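Local coordinates for protein OXA-46 oxacillinase (Pseudomonas aeruginosa, PDB 3IF6) that probably hydrolyses the ring of beta-lactam antibiotics to substituted beta-amino acids, as a class D serine beta-lactamase of narrow spectrum, at residues 33-38 against 42-47. Numbering follows the deposited sequence.
Sequences KFFSDL and GAIVIA
With CG set anti to its carbonyl carbon (chi1 -71°), Phe35 sends its ring off the short helix toward the start of strand 42-48; in Ile44, chi1 -167° turns CG1 anti to the backbone N and sets CG2 between N and the carbonyl carbon, where it meets the ring's far end beside CB. Of residues 33-38, Phe35 alone touches residues 42-47, through its ring, one side of which runs along the strand's backbone. Phe35 CD2 lies 3.8 Å from Gly42 N. Farther along, Phe35 CE2 is 3.6 Å from Ala43 N. Gly42 O sits 4.1 Å above one face of the Phe35 ring, displaced toward the rim, whereas the amide nitrogens of Ala43 and Ile44 approach obliquely. The apolar touch comes at the end of the ring, where Phe35 CZ lies 4.1 Å from Ile44 CB, with Ile44 CG2 just beyond. No hydrogen bond joins the two segments, so van der Waals contact carries the meeting; the strand's backbone instead pairs with its sheet neighbours, Ala43 with Asn236 and Val45 with Ala234. Leu235 touches both Phe35 and Ile44, and the ring of Phe59 meets that of Phe35 with planes at about 45°. Ile44 also packs on Ala253 of helix 247-259, while Val45, on the opposite sheet face, touches helix 168-179. Thus an N-terminal helix packs through one buried phenylalanine against the next strand, which belongs to the central sheet, flanked by helices on both faces, of the serine beta-lactamase and penicillin-binding transpeptidase fold.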
loop_
_atom_site.group_PDB
_atom_site.type_symbol
_atom_site.label_atom_id
_atom_site.label_comp_id
_atom_site.label_asym_id
_atom_site.label_seq_id
_atom_site.Cartn_x
_atom_site.Cartn_y
_atom_site.Cartn_z
ATOM N N LYS B 33 -10.433 29.729 6.458
ATOM C CA LYS B 33 -9.145 30.415 6.339
ATOM C C LYS B 33 -8.057 29.593 5.649
ATOM O O LYS B 33 -7.176 30.148 4.995
ATOM C CB LYS B 33 -8.690 30.922 7.711
ATOM C CG LYS B 33 -7.203 30.764 8.059
ATOM C CD LYS B 33 -6.950 29.422 8.791
ATOM C CE LYS B 33 -5.698 29.457 9.677
ATOM N NZ LYS B 33 -6.012 29.997 11.040
ATOM N N PHE B 34 -8.114 28.275 5.788
ATOM C CA PHE B 34 -7.136 27.419 5.118
ATOM C C PHE B 34 -7.198 27.582 3.587
ATOM O O PHE B 34 -6.188 27.473 2.906
ATOM C CB PHE B 34 -7.300 25.949 5.543
ATOM C CG PHE B 34 -6.690 25.638 6.880
ATOM C CD1 PHE B 34 -5.304 25.603 7.032
ATOM C CD2 PHE B 34 -7.505 25.379 7.987
ATOM C CE1 PHE B 34 -4.722 25.317 8.284
ATOM C CE2 PHE B 34 -6.950 25.082 9.242
ATOM C CZ PHE B 34 -5.552 25.054 9.398
ATOM N N PHE B 35 -8.390 27.878 3.090
ATOM C CA PHE B 35 -8.648 28.067 1.679
ATOM C C PHE B 35 -8.286 29.466 1.246
ATOM O O PHE B 35 -7.641 29.652 0.216
ATOM C CB PHE B 35 -10.117 27.835 1.380
ATOM C CG PHE B 35 -10.539 26.410 1.486
ATOM C CD1 PHE B 35 -10.840 25.847 2.726
ATOM C CD2 PHE B 35 -10.667 25.624 0.336
ATOM C CE1 PHE B 35 -11.258 24.528 2.815
ATOM C CE2 PHE B 35 -11.077 24.304 0.420
ATOM C CZ PHE B 35 -11.369 23.753 1.668
ATOM N N SER B 36 -8.723 30.455 2.023
ATOM C CA SER B 36 -8.469 31.858 1.676
ATOM C C SER B 36 -6.989 32.260 1.850
ATOM O O SER B 36 -6.539 33.234 1.265
ATOM C CB SER B 36 -9.465 32.804 2.372
ATOM O OG SER B 36 -9.443 32.642 3.778
ATOM N N ASP B 37 -6.231 31.477 2.604
ATOM C CA ASP B 37 -4.777 31.668 2.680
ATOM C C ASP B 37 -4.051 31.344 1.359
ATOM O O ASP B 37 -2.894 31.743 1.146
ATOM C CB ASP B 37 -4.172 30.815 3.799
ATOM C CG ASP B 37 -4.462 31.365 5.200
ATOM O OD1 ASP B 37 -4.733 32.597 5.365
ATOM O OD2 ASP B 37 -4.402 30.527 6.139
ATOM N N LEU B 38 -4.719 30.600 0.488
ATOM C CA LEU B 38 -4.181 30.338 -0.821
ATOM C C LEU B 38 -5.151 30.870 -1.874
ATOM O O LEU B 38 -5.285 30.287 -2.946
ATOM C CB LEU B 38 -3.958 28.842 -0.979
ATOM C CG LEU B 38 -2.589 28.165 -0.919
ATOM C CD1 LEU B 38 -1.471 29.027 -0.353
ATOM C CD2 LEU B 38 -2.742 26.854 -0.169
ATOM N N GLY B 42 -13.475 26.609 -2.046
ATOM C CA GLY B 42 -14.055 25.292 -2.149
ATOM C C GLY B 42 -14.540 24.683 -0.850
ATOM O O GLY B 42 -15.033 25.382 0.031
ATOM N N ALA B 43 -14.388 23.363 -0.740
ATOM C CA ALA B 43 -14.987 22.605 0.347
ATOM C C ALA B 43 -14.164 21.379 0.708
ATOM O O ALA B 43 -13.548 20.752 -0.143
ATOM C CB ALA B 43 -16.429 22.190 -0.007
ATOM N N ILE B 44 -14.188 21.037 1.988
ATOM C CA ILE B 44 -13.632 19.784 2.454
ATOM C C ILE B 44 -14.629 19.078 3.392
ATOM O O ILE B 44 -15.299 19.729 4.178
ATOM C CB ILE B 44 -12.257 20.005 3.146
ATOM C CG1 ILE B 44 -11.512 18.661 3.343
ATOM C CG2 ILE B 44 -12.427 20.790 4.438
ATOM C CD1 ILE B 44 -10.014 18.808 3.548
ATOM N N VAL B 45 -14.749 17.758 3.252
ATOM C CA VAL B 45 -15.302 16.910 4.285
ATOM C C VAL B 45 -14.171 16.059 4.838
ATOM O O VAL B 45 -13.523 15.301 4.096
ATOM C CB VAL B 45 -16.366 15.965 3.743
ATOM C CG1 VAL B 45 -16.885 15.090 4.856
ATOM C CG2 VAL B 45 -17.500 16.714 3.094
ATOM N N ILE B 46 -13.899 16.160 6.131
ATOM C CA ILE B 46 -13.088 15.105 6.739
ATOM C C ILE B 46 -13.736 14.259 7.848
ATOM O O ILE B 46 -14.105 14.774 8.913
ATOM C CB ILE B 46 -11.600 15.478 7.019
ATOM C CG1 ILE B 46 -11.116 14.835 8.320
ATOM C CG2 ILE B 46 -11.326 16.969 6.869
ATOM C CD1 ILE B 46 -11.331 15.648 9.497
ATOM N N ALA B 47 -13.863 12.959 7.539
ATOM C CA ALA B 47 -14.356 11.925 8.440
ATOM C C ALA B 47 -13.235 11.296 9.267
ATOM O O ALA B 47 -12.655 10.292 8.869
ATOM C CB ALA B 47 -15.084 10.860 7.647
#